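Tubulin-like protein CetZ (Methanosaeta thermophila, PDB 3ZID) binds and probably hydrolyses GTP as a tubulin/FtsZ-type cytoskeletal protein, and is thought to take part in controlling cell shape. Local coordinates at residues L2-L7 against L105-T110; G219-V224 against L317-L322; Q278-Y283 against I309-P314. All blocks are in the same frame, centred on the assembly; numbering follows the deposited sequence.

How the contacts relate
Contacts 1 and 2 are buried, whereas contact 3 is only partly so, its centre about 28 Å from the centre of the chain. Contact 1 joins neighbouring strands of the parallel GTPase sheet by backbone hydrogen bonds, with apolar side chains on both faces. The mixed sheet of the second domain holds the other two: contact 2 lays a helix on its inner strand 315-322 through apolar side chains, and contact 3 ties the end of adjacent strand 270-279 to the loop leading into 315-322. There, glycine backbone, a serine hydroxyl and polar chains join the apolar contacts of Ile-309 and Pro-314. Contacts 1 and 2 have centres about 16 Å apart.

Contact 1. Residues L2-L7 against L105-T110; sequences LNVLML and LIFVMT
The ring of Phe-107 is met at its edge, near its own plane, by two side chains of segment 2-7: Val-4 brings CG1 to 4.0 Å from Phe-107 CD2, and Met-6 brings CG to 4.1 Å from the same atom. Met-6 runs alongside the ring in the same direction, and the bend at its last torsion (chi3 78°) turns CE onward to Met-109, 3.9 Å from SD. Met-109 SD lies against that methyl, and the bend at chi3 (-59°) turns CE of Met-109 back to 3.9 Å from Leu-7 O. Met-109 also touches Ile-16 and Leu-17 of helix 10-30; with an alanine here, Met-6 CE would probably lose its sulfur neighbour and a gap would be likely to open towards that helix. Strands 3-9 and 105-111 run parallel and in direct register, as central neighbours of the Rossmann-like sheet of the tubulin/FtsZ GTPase domain; the first leads into the GTP-binding residues Gln-11 to Arg-15, the second to Ser-111. Leu-105 and Phe-107 each give their N-H to one carbonyl and take an N-H on their own oxygen. Leu-5 N reaches Leu-105 O at 2.8 Å, Phe-107 N binds Leu-5 O, and Met-109 N closes on Leu-7 O at 2.8 Å, an almost straight bond (174°). On the face opposite the phenylalanine, Leu-5 and Ile-106 lie side by side, CD2 of the former 4.0 Å from CG2 of the latter, while Leu-7 CD1 sits 4.2 Å from Val-108 CG2. Helix 117-131 covers Leu-7 and Val-108 here, with Leu-128 and Ile-125; helices 186-210 and 10-30 pack on Met-6 from the other face.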
loop_
_atom_site.group_PDB
_atom_site.type_symbol
_atom_site.label_atom_id
_atom_site.label_comp_id
_atom_site.label_asym_id
_atom_site.label_seq_id
_atom_site.Cartn_x
_atom_site.Cartn_y
_atom_site.Cartn_z
ATOM N N LEU A 2 22.408 2.501 -1.572
ATOM C CA LEU A 2 21.131 2.920 -1.033
ATOM C C LEU A 2 20.837 2.094 0.208
ATOM O O LEU A 2 20.858 0.873 0.144
ATOM C CB LEU A 2 20.044 2.719 -2.087
ATOM C CG LEU A 2 18.713 3.431 -1.848
ATOM C CD1 LEU A 2 18.937 4.912 -1.590
ATOM C CD2 LEU A 2 17.778 3.213 -3.031
ATOM N N ASN A 3 20.618 2.743 1.345
ATOM C CA ASN A 3 20.174 2.030 2.539
ATOM C C ASN A 3 18.656 2.013 2.608
ATOM O O ASN A 3 18.024 3.051 2.806
ATOM C CB ASN A 3 20.733 2.678 3.802
ATOM C CG ASN A 3 22.239 2.588 3.878
ATOM O OD1 ASN A 3 22.791 1.548 4.234
ATOM N ND2 ASN A 3 22.914 3.679 3.534
ATOM N N VAL A 4 18.078 0.827 2.465
ATOM C CA VAL A 4 16.637 0.700 2.400
ATOM C C VAL A 4 16.131 -0.093 3.585
ATOM O O VAL A 4 16.661 -1.155 3.912
ATOM C CB VAL A 4 16.187 -0.002 1.094
ATOM C CG1 VAL A 4 14.645 -0.022 0.983
ATOM C CG2 VAL A 4 16.812 0.681 -0.116
ATOM N N LEU A 5 15.094 0.420 4.224
ATOM C CA LEU A 5 14.437 -0.317 5.288
ATOM C C LEU A 5 13.035 -0.656 4.825
ATOM O O LEU A 5 12.304 0.217 4.343
ATOM C CB LEU A 5 14.389 0.528 6.570
ATOM C CG LEU A 5 13.636 -0.083 7.759
ATOM C CD1 LEU A 5 14.296 -1.378 8.212
ATOM C CD2 LEU A 5 13.558 0.905 8.927
ATOM N N MET A 6 12.649 -1.921 4.944
ATOM C CA MET A 6 11.261 -2.304 4.664
ATOM C C MET A 6 10.613 -2.894 5.904
ATOM O O MET A 6 11.163 -3.820 6.504
ATOM C CB MET A 6 11.181 -3.263 3.496
ATOM C CG MET A 6 11.861 -2.679 2.258
ATOM S SD MET A 6 11.709 -3.716 0.811
ATOM C CE MET A 6 10.035 -3.367 0.300
ATOM N N LEU A 7 9.482 -2.313 6.298
ATOM C CA LEU A 7 8.753 -2.690 7.516
ATOM C C LEU A 7 7.384 -3.220 7.138
ATOM O O LEU A 7 6.558 -2.470 6.611
ATOM C CB LEU A 7 8.551 -1.457 8.390
ATOM C CG LEU A 7 9.833 -0.754 8.801
ATOM C CD1 LEU A 7 9.533 0.510 9.595
ATOM C CD2 LEU A 7 10.677 -1.714 9.614
ATOM N N LEU A 105 15.875 5.342 2.616
ATOM C CA LEU A 105 14.575 5.065 2.033
ATOM C C LEU A 105 13.858 4.032 2.891
ATOM O O LEU A 105 14.392 2.961 3.168
ATOM C CB LEU A 105 14.764 4.537 0.598
ATOM C CG LEU A 105 13.532 4.087 -0.183
ATOM C CD1 LEU A 105 12.548 5.229 -0.365
ATOM C CD2 LEU A 105 13.967 3.544 -1.548
ATOM N N ILE A 106 12.638 4.342 3.296
ATOM C CA ILE A 106 11.898 3.448 4.178
ATOM C C ILE A 106 10.528 3.161 3.604
ATOM O O ILE A 106 9.768 4.080 3.288
ATOM C CB ILE A 106 11.772 4.043 5.630
ATOM C CG1 ILE A 106 13.157 4.431 6.189
ATOM C CG2 ILE A 106 11.074 3.061 6.565
ATOM C CD1 ILE A 106 13.133 5.076 7.612
ATOM N N PHE A 107 10.226 1.882 3.444
ATOM C CA PHE A 107 8.884 1.459 3.068
ATOM C C PHE A 107 8.156 0.922 4.269
ATOM O O PHE A 107 8.675 0.060 4.971
ATOM C CB PHE A 107 8.930 0.410 1.959
ATOM C CG PHE A 107 9.450 0.949 0.646
ATOM C CD1 PHE A 107 8.656 1.770 -0.147
ATOM C CD2 PHE A 107 10.742 0.658 0.218
ATOM C CE1 PHE A 107 9.123 2.279 -1.379
ATOM C CE2 PHE A 107 11.221 1.142 -1.011
ATOM C CZ PHE A 107 10.421 1.970 -1.802
ATOM N N VAL A 108 6.962 1.460 4.512
ATOM C CA VAL A 108 6.081 0.966 5.577
ATOM C C VAL A 108 4.851 0.332 4.948
ATOM O O VAL A 108 4.000 1.010 4.377
ATOM C CB VAL A 108 5.670 2.073 6.559
ATOM C CG1 VAL A 108 4.806 1.497 7.671
ATOM C CG2 VAL A 108 6.919 2.721 7.161
ATOM N N MET A 109 4.792 -0.984 5.042
ATOM C CA MET A 109 3.794 -1.761 4.347
ATOM C C MET A 109 2.767 -2.309 5.305
ATOM O O MET A 109 3.106 -2.975 6.278
ATOM C CB MET A 109 4.481 -2.883 3.600
ATOM C CG MET A 109 5.691 -2.378 2.834
ATOM S SD MET A 109 6.518 -3.744 2.029
ATOM C CE MET A 109 6.905 -4.753 3.438
ATOM N N THR A 110 1.507 -2.022 5.002
ATOM C CA THR A 110 0.403 -2.405 5.851
ATOM C C THR A 110 -0.915 -2.362 5.071
ATOM O O THR A 110 -1.039 -1.648 4.065
ATOM C CB THR A 110 0.294 -1.447 7.080
ATOM O OG1 THR A 110 -0.850 -1.806 7.852
ATOM C CG2 THR A 110 0.101 -0.009 6.630
#

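Contact 2. Residues G219-V224 against L317-L322; sequences GDFKTV and LSVLSL
Phe-221 lies on Val-319, and Val-224 on Val-319 and Ser-321, in a buried helix-on-sheet contact, which sets the short helix 219-225 against strand 315-322, an inner strand of the four-stranded mixed sheet. The axes of the two segments approach to 9.0 Å, with their directions 40° apart. Val-319 CG1 is the shared point of the apolar packing. Val-319 CG1 meets the ring of Phe-221 at the edge, 3.8 Å from CE1 and near the ring plane, the two side chains crossing at about a right angle; Val-224 CG1 comes to 4.1 Å from Val-319 CG1. With CG1 of Val-224 turned anti to the backbone N (chi1 172°), that one methyl also lies over the strand backbone, 3.7 Å from Val-319 O, and 3.9 Å from Ser-321 CB. Packing is tight at Val-224, where Ser-321 presses against the helix backbone: its CB and its OG each lie 3.0 Å from Val-224 O. Outside the two segments, Phe-221 also rests on Leu-204 and Leu-208 of the long helix 186-210 and on Met-274 of strand 270-279, while Val-224 touches Phe-304 of strand 302-309. A helix laid in this way across a mixed sheet, with the long core helix beside it, is the layout of the second domain of tubulin and FtsZ.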
loop_
_atom_site.group_PDB
_atom_site.type_symbol
_atom_site.label_atom_id
_atom_site.label_comp_id
_atom_site.label_asym_id
_atom_site.label_seq_id
_atom_site.Cartn_x
_atom_site.Cartn_y
_atom_site.Cartn_z
ATOM N N GLY A 219 15.490 12.274 -5.441
ATOM C CA GLY A 219 14.805 13.542 -5.626
ATOM C C GLY A 219 13.617 13.494 -6.556
ATOM O O GLY A 219 12.535 13.993 -6.224
ATOM N N ASP A 220 13.829 12.903 -7.732
ATOM C CA ASP A 220 12.776 12.785 -8.736
ATOM C C ASP A 220 11.625 11.910 -8.236
ATOM O O ASP A 220 10.448 12.254 -8.375
ATOM C CB ASP A 220 13.337 12.249 -10.052
ATOM C CG ASP A 220 14.294 13.228 -10.724
ATOM O OD1 ASP A 220 14.633 14.264 -10.107
ATOM O OD2 ASP A 220 14.705 12.962 -11.872
ATOM N N PHE A 221 11.978 10.802 -7.612
ATOM C CA PHE A 221 10.988 9.927 -7.008
ATOM C C PHE A 221 10.171 10.689 -5.953
ATOM O O PHE A 221 8.935 10.655 -5.959
ATOM C CB PHE A 221 11.681 8.698 -6.421
ATOM C CG PHE A 221 10.754 7.762 -5.715
ATOM C CD1 PHE A 221 9.751 7.103 -6.410
ATOM C CD2 PHE A 221 10.913 7.503 -4.365
ATOM C CE1 PHE A 221 8.888 6.229 -5.754
ATOM C CE2 PHE A 221 10.063 6.625 -3.705
ATOM C CZ PHE A 221 9.046 5.992 -4.397
ATOM N N LYS A 222 10.853 11.405 -5.068
ATOM C CA LYS A 222 10.140 12.182 -4.059
ATOM C C LYS A 222 9.227 13.206 -4.705
ATOM O O LYS A 222 8.105 13.408 -4.250
ATOM C CB LYS A 222 11.107 12.893 -3.112
ATOM C CG LYS A 222 11.937 11.979 -2.245
ATOM C CD LYS A 222 13.002 12.774 -1.512
ATOM C CE LYS A 222 12.401 13.560 -0.357
ATOM N NZ LYS A 222 11.774 12.666 0.651
ATOM N N THR A 223 9.713 13.854 -5.759
ATOM C CA THR A 223 8.933 14.872 -6.478
ATOM C C THR A 223 7.598 14.318 -6.992
ATOM O O THR A 223 6.560 14.975 -6.888
ATOM C CB THR A 223 9.738 15.455 -7.670
ATOM O OG1 THR A 223 10.844 16.229 -7.181
ATOM C CG2 THR A 223 8.859 16.327 -8.553
ATOM N N VAL A 224 7.639 13.127 -7.577
ATOM C CA VAL A 224 6.429 12.434 -8.003
ATOM C C VAL A 224 5.534 12.104 -6.799
ATOM O O VAL A 224 4.374 12.472 -6.775
ATOM C CB VAL A 224 6.766 11.146 -8.796
ATOM C CG1 VAL A 224 5.509 10.338 -9.062
ATOM C CG2 VAL A 224 7.456 11.505 -10.110
ATOM N N LEU A 317 8.195 -0.029 -15.322
ATOM C CA LEU A 317 7.583 0.361 -14.072
ATOM C C LEU A 317 7.136 1.805 -14.169
ATOM O O LEU A 317 7.885 2.679 -14.575
ATOM C CB LEU A 317 8.567 0.202 -12.919
ATOM C CG LEU A 317 8.013 0.660 -11.559
ATOM C CD1 LEU A 317 7.168 -0.416 -10.977
ATOM C CD2 LEU A 317 9.160 0.988 -10.625
ATOM N N SER A 318 5.908 2.054 -13.764
ATOM C CA SER A 318 5.422 3.417 -13.687
ATOM C C SER A 318 5.096 3.778 -12.236
ATOM O O SER A 318 4.478 3.002 -11.505
ATOM C CB SER A 318 4.197 3.587 -14.591
ATOM O OG SER A 318 3.167 2.679 -14.221
ATOM N N VAL A 319 5.550 4.945 -11.815
ATOM C CA VAL A 319 5.216 5.444 -10.492
ATOM C C VAL A 319 4.321 6.611 -10.779
ATOM O O VAL A 319 4.730 7.554 -11.433
ATOM C CB VAL A 319 6.456 5.893 -9.684
ATOM C CG1 VAL A 319 6.041 6.356 -8.267
ATOM C CG2 VAL A 319 7.520 4.754 -9.629
ATOM N N LEU A 320 3.080 6.522 -10.323
ATOM C CA LEU A 320 2.076 7.547 -10.592
ATOM C C LEU A 320 1.737 8.297 -9.321
ATOM O O LEU A 320 1.711 7.726 -8.238
ATOM C CB LEU A 320 0.786 6.926 -11.099
ATOM C CG LEU A 320 0.828 6.199 -12.431
ATOM C CD1 LEU A 320 -0.583 5.747 -12.790
ATOM C CD2 LEU A 320 1.398 7.119 -13.493
ATOM N N SER A 321 1.512 9.590 -9.477
ATOM C CA SER A 321 0.989 10.448 -8.439
ATOM C C SER A 321 -0.407 10.910 -8.853
ATOM O O SER A 321 -0.595 11.328 -9.993
ATOM C CB SER A 321 1.924 11.656 -8.296
ATOM O OG SER A 321 1.406 12.636 -7.426
ATOM N N LEU A 322 -1.378 10.869 -7.938
ATOM C CA LEU A 322 -2.769 11.190 -8.289
ATOM C C LEU A 322 -3.122 12.649 -8.023
ATOM O O LEU A 322 -2.696 13.217 -7.018
ATOM C CB LEU A 322 -3.741 10.289 -7.522
ATOM C CG LEU A 322 -3.509 8.804 -7.815
ATOM C CD1 LEU A 322 -4.529 7.930 -7.090
ATOM C CD2 LEU A 322 -3.512 8.549 -9.346
#

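Contact 3. Residues Q278-Y283 against I309-P314; sequences QGSREY and IKKGEP
Tyr-283 carries Pro-314 over one face of its ring, with CD of the proline 3.9 Å from the ring centroid and 28° off its normal, a CH-pi contact in which the two side chains stand roughly at right angles. Gly-312 O lies at the edge of the same ring, near its plane and 3.6 Å from CD2. Glu-313 starts out away from the tyrosine, but a bend at chi2 (-58°) curls its carboxylate back, so that OE1 comes 2.8 Å from Tyr-283 OH. Ser-280 holds the loop twice. Its OG, placed beside its own backbone N, accepts the N-H of Gly-312 at 2.8 Å, while Ser-280 N gives to Gly-312 O at 2.9 Å on an in-plane lone pair. Gly-279 contributes its carbonyl: Lys-310 N points at Gly-279 O in a straight bond, though from well above the carbonyl plane. Gly-279 also brings its CA to 4.2 Å from Pro-314 CA, a close approach of the two backbones. These bonds tie the loop after strand 302-309 to the end of strand 270-279. The two strands are parallel neighbours joined through helix 286-296, a beta-alpha-beta unit, and residues 309-314 then pass over the end of strand 270-279 to reach its antiparallel neighbour on the other side. Arg-281, exposed, bends at chi3 (-63°) and lays a guanidinium face on Ile-309, whose CD1 is 3.3 Å from NH1. Gln-278 and Lys-310 are both extended and their chains cross, NE2 of the glutamine 3.6 Å from Lys-310 CD. Their polar ends go to other partners: Lys-310 NZ forms a salt bridge with Glu-206, and Gln-278 OE1 accepts from Arg-315 NE.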
loop_
_atom_site.group_PDB
_atom_site.type_symbol
_atom_site.label_atom_id
_atom_site.label_comp_id
_atom_site.label_asym_id
_atom_site.label_seq_id
_atom_site.Cartn_x
_atom_site.Cartn_y
_atom_site.Cartn_z
ATOM N N GLN A 278 13.381 -1.035 -18.399
ATOM C CA GLN A 278 14.496 -1.918 -18.117
ATOM C C GLN A 278 14.531 -3.052 -19.117
ATOM O O GLN A 278 13.501 -3.657 -19.393
ATOM C CB GLN A 278 14.362 -2.488 -16.707
ATOM C CG GLN A 278 15.484 -3.419 -16.302
ATOM C CD GLN A 278 15.326 -3.900 -14.866
ATOM O OE1 GLN A 278 14.369 -4.583 -14.526
ATOM N NE2 GLN A 278 16.254 -3.504 -14.013
ATOM N N GLY A 279 15.716 -3.377 -19.624
ATOM C CA GLY A 279 15.830 -4.517 -20.515
ATOM C C GLY A 279 17.164 -4.554 -21.237
ATOM O O GLY A 279 18.000 -3.678 -21.016
ATOM N N SER A 280 17.370 -5.582 -22.062
ATOM C CA SER A 280 18.606 -5.692 -22.846
ATOM C C SER A 280 18.801 -4.452 -23.686
ATOM O O SER A 280 17.846 -3.872 -24.191
ATOM C CB SER A 280 18.601 -6.939 -23.732
ATOM O OG SER A 280 18.514 -8.114 -22.949
ATOM N N ARG A 281 20.054 -4.053 -23.843
ATOM C CA ARG A 281 20.394 -2.817 -24.531
ATOM C C ARG A 281 19.787 -2.792 -25.951
ATOM O O ARG A 281 19.361 -1.748 -26.450
ATOM C CB ARG A 281 21.927 -2.679 -24.586
ATOM C CG ARG A 281 22.469 -1.397 -25.191
ATOM C CD ARG A 281 24.005 -1.478 -25.319
ATOM N NE ARG A 281 24.711 -1.611 -24.049
ATOM C CZ ARG A 281 25.003 -0.614 -23.209
ATOM N NH1 ARG A 281 24.662 0.649 -23.474
ATOM N NH2 ARG A 281 25.658 -0.886 -22.092
ATOM N N GLU A 282 19.753 -3.941 -26.618
ATOM C CA GLU A 282 19.297 -3.933 -28.009
ATOM C C GLU A 282 17.818 -3.534 -28.125
ATOM O O GLU A 282 17.373 -3.085 -29.161
ATOM C CB GLU A 282 19.581 -5.262 -28.716
ATOM C CG GLU A 282 18.894 -6.476 -28.112
ATOM C CD GLU A 282 19.726 -7.143 -27.024
ATOM O OE1 GLU A 282 20.656 -6.485 -26.472
ATOM O OE2 GLU A 282 19.436 -8.331 -26.727
ATOM N N TYR A 283 17.064 -3.680 -27.049
ATOM C CA TYR A 283 15.670 -3.267 -27.069
ATOM C C TYR A 283 15.457 -1.788 -26.798
ATOM O O TYR A 283 14.337 -1.303 -26.938
ATOM C CB TYR A 283 14.891 -4.048 -26.033
ATOM C CG TYR A 283 14.812 -5.519 -26.318
ATOM C CD1 TYR A 283 14.345 -5.983 -27.545
ATOM C CD2 TYR A 283 15.157 -6.448 -25.345
ATOM C CE1 TYR A 283 14.237 -7.334 -27.806
ATOM C CE2 TYR A 283 15.055 -7.800 -25.596
ATOM C CZ TYR A 283 14.594 -8.238 -26.833
ATOM O OH TYR A 283 14.486 -9.583 -27.083
ATOM N N ILE A 309 19.721 -0.711 -18.085
ATOM C CA ILE A 309 20.151 -1.822 -18.890
ATOM C C ILE A 309 20.332 -3.051 -18.029
ATOM O O ILE A 309 21.060 -3.039 -17.044
ATOM C CB ILE A 309 21.430 -1.485 -19.649
ATOM C CG1 ILE A 309 21.192 -0.204 -20.452
ATOM C CG2 ILE A 309 21.864 -2.695 -20.533
ATOM C CD1 ILE A 309 22.381 0.305 -21.158
ATOM N N LYS A 310 19.650 -4.115 -18.406
ATOM C CA LYS A 310 19.759 -5.363 -17.694
ATOM C C LYS A 310 19.201 -6.413 -18.631
ATOM O O LYS A 310 18.104 -6.246 -19.176
ATOM C CB LYS A 310 18.950 -5.316 -16.388
ATOM C CG LYS A 310 19.087 -6.564 -15.536
ATOM C CD LYS A 310 18.029 -6.573 -14.422
ATOM C CE LYS A 310 18.051 -7.855 -13.593
ATOM N NZ LYS A 310 16.908 -7.895 -12.630
ATOM N N LYS A 311 19.952 -7.490 -18.817
ATOM C CA LYS A 311 19.573 -8.547 -19.750
ATOM C C LYS A 311 18.154 -9.075 -19.552
ATOM O O LYS A 311 17.791 -9.550 -18.477
ATOM C CB LYS A 311 20.581 -9.705 -19.700
ATOM C CG LYS A 311 20.296 -10.817 -20.712
ATOM C CD LYS A 311 21.453 -11.806 -20.803
ATOM C CE LYS A 311 21.217 -12.881 -21.872
ATOM N NZ LYS A 311 21.111 -12.299 -23.245
ATOM N N GLY A 312 17.352 -8.985 -20.608
ATOM C CA GLY A 312 16.012 -9.531 -20.579
ATOM C C GLY A 312 15.072 -8.817 -21.515
ATOM O O GLY A 312 15.374 -7.739 -22.025
ATOM N N GLU A 313 13.906 -9.414 -21.714
ATOM C CA GLU A 313 12.835 -8.778 -22.463
ATOM C C GLU A 313 12.392 -7.567 -21.640
ATOM O O GLU A 313 12.367 -7.627 -20.419
ATOM C CB GLU A 313 11.684 -9.757 -22.673
ATOM C CG GLU A 313 12.125 -11.141 -23.158
ATOM C CD GLU A 313 12.886 -11.073 -24.464
ATOM O OE1 GLU A 313 12.409 -10.399 -25.399
ATOM O OE2 GLU A 313 13.967 -11.685 -24.562
ATOM N N PRO A 314 12.104 -6.450 -22.310
ATOM C CA PRO A 314 11.829 -5.205 -21.595
ATOM C C PRO A 314 10.631 -5.260 -20.642
ATOM O O PRO A 314 9.656 -5.960 -20.894
ATOM C CB PRO A 314 11.585 -4.192 -22.716
ATOM C CG PRO A 314 11.354 -5.032 -23.971
ATOM C CD PRO A 314 12.122 -6.272 -23.775
#